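Local atomic coordinates of packaging enzyme P4 (Pseudomonas phage phi6, PDB entry 4BLO), a protein that probably hydrolyses nucleoside triphosphates as a hexameric RecA-type helicase motor that packages viral RNA. Residues A123-T128 against V231-D236; A200-I205 against I240-G245. One frame throughout, in Å; residues are numbered along the deposited sequence.

Interaction 1: A123-T128 against V231-D236; sequences ALMGAT and VNPMVD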
ATOM      1  N   ALA L 123     -12.821  16.089  23.667  1.00 27.60           N
ATOM      2  CA  ALA L 123     -12.649  16.214  22.221  1.00 26.07           C
ATOM      3  C   ALA L 123     -13.814  16.938  21.596  1.00 28.76           C
ATOM      4  O   ALA L 123     -14.944  16.460  21.615  1.00 28.04           O
ATOM      5  CB  ALA L 123     -12.454  14.842  21.570  1.00 25.86           C
ATOM      6  N   LEU L 124     -13.524  18.106  21.043  1.00 26.93           N
ATOM      7  CA  LEU L 124     -14.521  18.947  20.405  1.00 28.84           C
ATOM      8  C   LEU L 124     -14.543  18.617  18.918  1.00 37.61           C
ATOM      9  O   LEU L 124     -13.693  19.074  18.161  1.00 35.63           O
ATOM     10  CB  LEU L 124     -14.229  20.436  20.704  1.00 28.60           C
ATOM     11  CG  LEU L 124     -15.075  21.546  20.103  1.00 32.71           C
ATOM     12  CD1 LEU L 124     -16.471  21.532  20.647  1.00 33.65           C
ATOM     13  CD2 LEU L 124     -14.419  22.865  20.369  1.00 35.49           C
ATOM     14  N   MET L 125     -15.532  17.772  18.537  1.00 39.13           N
ATOM     15  CA  MET L 125     -15.805  17.237  17.200  1.00 40.63           C
ATOM     16  C   MET L 125     -16.762  18.108  16.384  1.00 44.56           C
ATOM     17  O   MET L 125     -17.502  18.920  16.935  1.00 45.72           O
ATOM     18  CB  MET L 125     -16.421  15.831  17.336  1.00 44.00           C
ATOM     19  CG  MET L 125     -15.404  14.736  17.556  1.00 47.60           C
ATOM     20  SD  MET L 125     -15.632  13.470  16.301  1.00 53.25           S
ATOM     21  CE  MET L 125     -13.967  12.994  16.025  1.00 48.99           C
ATOM     22  N   GLY L 126     -16.775  17.854  15.083  1.00 39.41           N
ATOM     23  CA  GLY L 126     -17.656  18.515  14.131  1.00 39.81           C
ATOM     24  C   GLY L 126     -17.101  18.585  12.733  1.00 42.09           C
ATOM     25  O   GLY L 126     -15.884  18.666  12.545  1.00 40.83           O
ATOM     26  N   ALA L 127     -18.000  18.597  11.727  1.00 38.52           N
ATOM     27  CA  ALA L 127     -17.674  18.766  10.306  1.00 37.99           C
ATOM     28  C   ALA L 127     -17.082  20.168  10.119  1.00 42.71           C
ATOM     29  O   ALA L 127     -17.125  20.944  11.070  1.00 44.89           O
ATOM     30  CB  ALA L 127     -18.932  18.593   9.462  1.00 40.15           C
ATOM     31  N   THR L 128     -16.490  20.501   8.964  1.00 37.48           N
ATOM     32  CA  THR L 128     -15.930  21.843   8.795  1.00 37.37           C
ATOM     33  C   THR L 128     -17.031  22.888   8.788  1.00 41.41           C
ATOM     34  O   THR L 128     -18.079  22.675   8.177  1.00 43.02           O
ATOM     35  CB  THR L 128     -15.060  21.962   7.545  1.00 50.54           C
ATOM     36  OG1 THR L 128     -15.682  21.329   6.427  1.00 50.98           O
ATOM     37  CG2 THR L 128     -13.665  21.427   7.766  1.00 50.59           C
ATOM     38  N   VAL L 231     -10.996  18.374  17.380  1.00 32.39           N
ATOM     39  CA  VAL L 231     -10.623  17.270  16.500  1.00 33.04           C
ATOM     40  C   VAL L 231     -11.521  17.305  15.229  1.00 39.73           C
ATOM     41  O   VAL L 231     -12.741  17.102  15.292  1.00 39.60           O
ATOM     42  CB  VAL L 231     -10.591  15.888  17.251  1.00 36.75           C
ATOM     43  CG1 VAL L 231      -9.644  15.943  18.442  1.00 36.25           C
ATOM     44  CG2 VAL L 231     -11.960  15.450  17.738  1.00 37.21           C
ATOM     45  N   ASN L 232     -10.900  17.677  14.091  1.00 37.86           N
ATOM     46  CA  ASN L 232     -11.593  17.780  12.809  1.00 39.32           C
ATOM     47  C   ASN L 232     -11.185  16.578  11.941  1.00 46.35           C
ATOM     48  O   ASN L 232     -10.055  16.518  11.442  1.00 44.20           O
ATOM     49  CB  ASN L 232     -11.315  19.128  12.107  1.00 39.58           C
ATOM     50  CG  ASN L 232     -12.285  19.490  10.979  1.00 64.39           C
ATOM     51  OD1 ASN L 232     -12.666  18.664  10.118  1.00 50.09           O
ATOM     52  ND2 ASN L 232     -12.656  20.768  10.921  1.00 60.25           N
ATOM     53  N   PRO L 233     -12.089  15.596  11.762  1.00 47.34           N
ATOM     54  CA  PRO L 233     -11.714  14.399  10.984  1.00 48.53           C
ATOM     55  C   PRO L 233     -12.070  14.475   9.495  1.00 56.95           C
ATOM     56  O   PRO L 233     -13.129  14.999   9.134  1.00 57.98           O
ATOM     57  CB  PRO L 233     -12.504  13.284  11.674  1.00 50.06           C
ATOM     58  CG  PRO L 233     -13.690  13.997  12.349  1.00 54.41           C
ATOM     59  CD  PRO L 233     -13.454  15.480  12.322  1.00 49.45           C
ATOM     60  N   MET L 234     -11.184  13.948   8.623  1.00 55.76           N
ATOM     61  CA  MET L 234     -11.485  13.865   7.195  1.00 57.71           C
ATOM     62  C   MET L 234     -12.370  12.631   7.041  1.00 63.93           C
ATOM     63  O   MET L 234     -11.889  11.511   6.819  1.00 65.50           O
ATOM     64  CB  MET L 234     -10.216  13.811   6.328  1.00 60.64           C
ATOM     65  CG  MET L 234      -9.643  15.155   5.968  1.00 65.06           C
ATOM     66  SD  MET L 234     -10.805  16.315   5.195  1.00 71.36           S
ATOM     67  CE  MET L 234     -11.083  17.417   6.612  1.00 67.13           C
ATOM     68  N   VAL L 235     -13.653  12.814   7.338  1.00 59.20           N
ATOM     69  CA  VAL L 235     -14.605  11.724   7.333  1.00 59.35           C
ATOM     70  C   VAL L 235     -15.884  12.192   6.658  1.00 63.67           C
ATOM     71  O   VAL L 235     -16.277  13.350   6.816  1.00 62.49           O
ATOM     72  CB  VAL L 235     -14.836  11.158   8.766  1.00 62.73           C
ATOM     73  CG1 VAL L 235     -15.510  12.160   9.700  1.00 61.98           C
ATOM     74  CG2 VAL L 235     -15.616   9.858   8.729  1.00 64.01           C
ATOM     75  N   ASP L 236     -16.502  11.285   5.876  1.00 61.94           N
ATOM     76  CA  ASP L 236     -17.752  11.489   5.154  1.00 63.50           C
ATOM     77  C   ASP L 236     -18.863  11.973   6.080  1.00 66.66           C
ATOM     78  O   ASP L 236     -18.902  11.584   7.250  1.00 64.93           O
ATOM     79  CB  ASP L 236     -18.195  10.184   4.467  1.00 67.08           C
ATOM     80  CG  ASP L 236     -17.300   9.707   3.343  1.00 82.73           C
ATOM     81  OD1 ASP L 236     -16.504  10.528   2.824  1.00 84.76           O
ATOM     82  OD2 ASP L 236     -17.390   8.511   2.979  1.00 90.42           O
TER
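M125 meets V231 obliquely, its chain lying across the CG2 methyl of the valine. CG sits 3.5 Å from V231 CG2. With CG anti to the carbonyl carbon (chi1 -82°), the chain then bends at chi2 and chi3, bringing CE beside the same methyl, 3.6 Å from V231 CG2, and 3.8 Å from P233 CG, at the ring of the proline. An unbranched, flexible methionine suits this place, because one side chain must follow two apolar neighbours of different shape. A123 CB touches the same methyl, at 3.9 Å from V231 CG2. Here the parallel neighbours 120-126 and 226-231 run side by side in the central sheet of a RecA-like P-loop NTPase; V231 N donates to L124 O at 2.9 Å. G126 probably opens the Walker A motif (P-loop); at its phi of 152° a side chain would be jammed against the carbonyl O of M125. Its own carbonyl accepts from K132, while A127 touches the bound ADP. Further along, T128 crosses N232 at about a right angle and its CG2 methyl touches the asparagine side chain, which ends about 5 Å from the ADP and also packs on K132.

Interaction 2: A200-I205 against I240-G245; sequences ASAGGI and IEYVFG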
ATOM      1  N   ALA L 200      -6.548   3.164   6.702  1.00 56.06           N
ATOM      2  CA  ALA L 200      -7.787   3.668   7.309  1.00 54.83           C
ATOM      3  C   ALA L 200      -8.713   2.507   7.659  1.00 58.63           C
ATOM      4  O   ALA L 200      -8.957   1.632   6.819  1.00 58.51           O
ATOM      5  CB  ALA L 200      -8.489   4.644   6.378  1.00 55.82           C
ATOM      6  N   SER L 201      -9.185   2.479   8.921  1.00 53.89           N
ATOM      7  CA  SER L 201     -10.082   1.437   9.416  1.00 53.75           C
ATOM      8  C   SER L 201     -11.558   1.834   9.170  1.00 56.53           C
ATOM      9  O   SER L 201     -11.822   2.735   8.370  1.00 55.18           O
ATOM     10  CB  SER L 201      -9.811   1.173  10.901  1.00 56.41           C
ATOM     11  OG  SER L 201     -10.326   2.214  11.707  1.00 66.07           O
ATOM     12  N   ALA L 202     -12.512   1.159   9.838  1.00 53.73           N
ATOM     13  CA  ALA L 202     -13.938   1.459   9.726  1.00 53.99           C
ATOM     14  C   ALA L 202     -14.213   2.891  10.247  1.00 57.14           C
ATOM     15  O   ALA L 202     -13.782   3.273  11.348  1.00 55.57           O
ATOM     16  CB  ALA L 202     -14.752   0.426  10.489  1.00 55.37           C
ATOM     17  N   GLY L 203     -14.870   3.684   9.408  1.00 54.77           N
ATOM     18  CA  GLY L 203     -15.148   5.092   9.670  1.00 53.55           C
ATOM     19  C   GLY L 203     -14.216   6.028   8.915  1.00 56.51           C
ATOM     20  O   GLY L 203     -14.163   7.217   9.225  1.00 53.71           O
ATOM     21  N   GLY L 204     -13.475   5.490   7.936  1.00 55.56           N
ATOM     22  CA  GLY L 204     -12.534   6.209   7.076  1.00 55.90           C
ATOM     23  C   GLY L 204     -11.396   6.905   7.803  1.00 58.46           C
ATOM     24  O   GLY L 204     -10.876   7.930   7.337  1.00 58.13           O
ATOM     25  N   ILE L 205     -10.993   6.336   8.941  1.00 53.32           N
ATOM     26  CA  ILE L 205      -9.949   6.891   9.796  1.00 51.27           C
ATOM     27  C   ILE L 205      -9.122   5.759  10.430  1.00 53.93           C
ATOM     28  O   ILE L 205      -9.678   4.722  10.801  1.00 55.95           O
ATOM     29  CB  ILE L 205     -10.610   7.814  10.846  1.00 53.39           C
ATOM     30  CG1 ILE L 205      -9.580   8.573  11.690  1.00 52.32           C
ATOM     31  CG2 ILE L 205     -11.648   7.053  11.703  1.00 54.94           C
ATOM     32  CD1 ILE L 205     -10.071   9.847  12.155  1.00 55.90           C
ATOM     33  N   ILE L 240     -19.610  10.476  10.534  1.00 57.85           N
ATOM     34  CA  ILE L 240     -19.248  11.321  11.678  1.00 55.61           C
ATOM     35  C   ILE L 240     -19.896  10.814  13.000  1.00 56.94           C
ATOM     36  O   ILE L 240     -19.238  10.847  14.045  1.00 54.67           O
ATOM     37  CB  ILE L 240     -19.551  12.823  11.399  1.00 58.96           C
ATOM     38  CG1 ILE L 240     -18.860  13.760  12.420  1.00 57.93           C
ATOM     39  CG2 ILE L 240     -21.048  13.131  11.248  1.00 61.92           C
ATOM     40  CD1 ILE L 240     -17.465  14.233  12.026  1.00 63.87           C
ATOM     41  N   GLU L 241     -21.164  10.346  12.941  1.00 53.58           N
ATOM     42  CA  GLU L 241     -21.903   9.791  14.076  1.00 52.96           C
ATOM     43  C   GLU L 241     -21.177   8.569  14.635  1.00 52.11           C
ATOM     44  O   GLU L 241     -21.025   8.470  15.853  1.00 49.74           O
ATOM     45  CB  GLU L 241     -23.345   9.436  13.675  1.00 56.67           C
ATOM     46  CG  GLU L 241     -24.293  10.624  13.775  1.00 68.18           C
ATOM     47  CD  GLU L 241     -24.923  10.892  15.131  1.00 88.78           C
ATOM     48  OE1 GLU L 241     -25.127   9.925  15.900  1.00 89.07           O
ATOM     49  OE2 GLU L 241     -25.287  12.060  15.387  1.00 79.79           O
ATOM     50  N   TYR L 242     -20.710   7.659  13.747  1.00 47.54           N
ATOM     51  CA  TYR L 242     -19.966   6.460  14.131  1.00 45.27           C
ATOM     52  C   TYR L 242     -18.660   6.863  14.810  1.00 42.65           C
ATOM     53  O   TYR L 242     -18.390   6.368  15.887  1.00 41.46           O
ATOM     54  CB  TYR L 242     -19.699   5.557  12.903  1.00 47.56           C
ATOM     55  CG  TYR L 242     -18.801   4.366  13.176  1.00 48.71           C
ATOM     56  CD1 TYR L 242     -19.328   3.156  13.627  1.00 51.25           C
ATOM     57  CD2 TYR L 242     -17.424   4.440  12.970  1.00 47.79           C
ATOM     58  CE1 TYR L 242     -18.504   2.060  13.891  1.00 49.71           C
ATOM     59  CE2 TYR L 242     -16.593   3.354  13.242  1.00 47.97           C
ATOM     60  CZ  TYR L 242     -17.139   2.165  13.696  1.00 53.55           C
ATOM     61  OH  TYR L 242     -16.321   1.088  13.945  1.00 52.54           O
ATOM     62  N   VAL L 243     -17.871   7.766  14.197  1.00 36.73           N
ATOM     63  CA  VAL L 243     -16.578   8.246  14.706  1.00 34.26           C
ATOM     64  C   VAL L 243     -16.767   8.928  16.074  1.00 37.33           C
ATOM     65  O   VAL L 243     -15.974   8.686  16.979  1.00 35.52           O
ATOM     66  CB  VAL L 243     -15.846   9.165  13.684  1.00 37.43           C
ATOM     67  CG1 VAL L 243     -14.549   9.752  14.266  1.00 36.23           C
ATOM     68  CG2 VAL L 243     -15.537   8.407  12.397  1.00 37.36           C
ATOM     69  N   PHE L 244     -17.826   9.717  16.249  1.00 34.21           N
ATOM     70  CA  PHE L 244     -18.055  10.371  17.532  1.00 33.56           C
ATOM     71  C   PHE L 244     -18.276   9.316  18.633  1.00 38.72           C
ATOM     72  O   PHE L 244     -17.615   9.381  19.681  1.00 38.67           O
ATOM     73  CB  PHE L 244     -19.228  11.376  17.454  1.00 35.43           C
ATOM     74  CG  PHE L 244     -19.436  12.127  18.743  1.00 35.84           C
ATOM     75  CD1 PHE L 244     -18.600  13.180  19.095  1.00 37.44           C
ATOM     76  CD2 PHE L 244     -20.447  11.763  19.622  1.00 37.85           C
ATOM     77  CE1 PHE L 244     -18.780  13.864  20.299  1.00 38.74           C
ATOM     78  CE2 PHE L 244     -20.630  12.449  20.821  1.00 41.13           C
ATOM     79  CZ  PHE L 244     -19.789  13.486  21.162  1.00 39.03           C
ATOM     80  N   GLY L 245     -19.150   8.344  18.355  1.00 35.44           N
ATOM     81  CA  GLY L 245     -19.460   7.246  19.266  1.00 35.88           C
ATOM     82  C   GLY L 245     -18.212   6.514  19.711  1.00 39.29           C
ATOM     83  O   GLY L 245     -18.084   6.115  20.878  1.00 40.33           O
TER
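The 200-205 loop, which leads into helix 208-222, rests against the first turn of helix 240-248 at a border between subunits of the P4 hexamer. Y242 and V243, neighbours on the helix, both direct their side chains at it. The aromatic ring of Y242 reaches the turn at A202 and G203: CE2 comes 3.4 Å from A202 O, and CD2 lies 4.1 Å from G203 CA; A202 O and G203 CA lie oblique to the ring. At the far end of the ring, A202 CB is 3.9 Å from Y242 OH. CG stands anti to the backbone N (chi1 174°), which carries the ring out from the helix axis to lie beside A202. V243 serves the other half: its CG2 methyl meets the backbone at 3.7 Å from G203 O and the side chain of I205 at 4.2 Å from I205 CG2, the two branched side chains crossing at a slant. G203 suits its place twice over: at its phi of 102° a CB would press on the carbonyl O of A202, and the spot also faces Y242 and V243 closely. The loop holds its own shape through S201, whose backbone N and OG both donate to I205 O, the hydroxyl at 2.7 Å from it and nearly in line with the carbonyl bond. Around it, Y210 of helix 208-222 covers I205 and V243, and K239 makes a cation-pi contact with the Y242 ring. The Y242 hydroxyl hydrogen-bonds V235 O of a neighbouring subunit. No hydrogen bond joins the loop to the helix, so the two are held by apolar and van der Waals contact; the ring of Y242 lies against its own loop while its hydroxyl bonds the neighbour, and both parts of this tyrosine are thus used at the subunit border.

Overall arrangement
The segments alternate along the chain: 123-128, 200-205, 231-236, then 240-245. Interactions 1 and 2 have centres about 10 Å apart on the same side of the chain's centre, and they touch directly. M125 CE lies 3.7 Å from V243 CG1, and P233 CG lies 3.8 Å from I240 CD1, so helix 240-248 is shared, packing on M125 and P233 on one hand and on the 200-205 loop through Y242 and V243 on the other, while V235 meets G203 directly. The chain from strand 226-231 to that helix passes through 231-236, linking the end of the sheet that faces the nucleotide to the subunit border, which places the two close together in the hexamer.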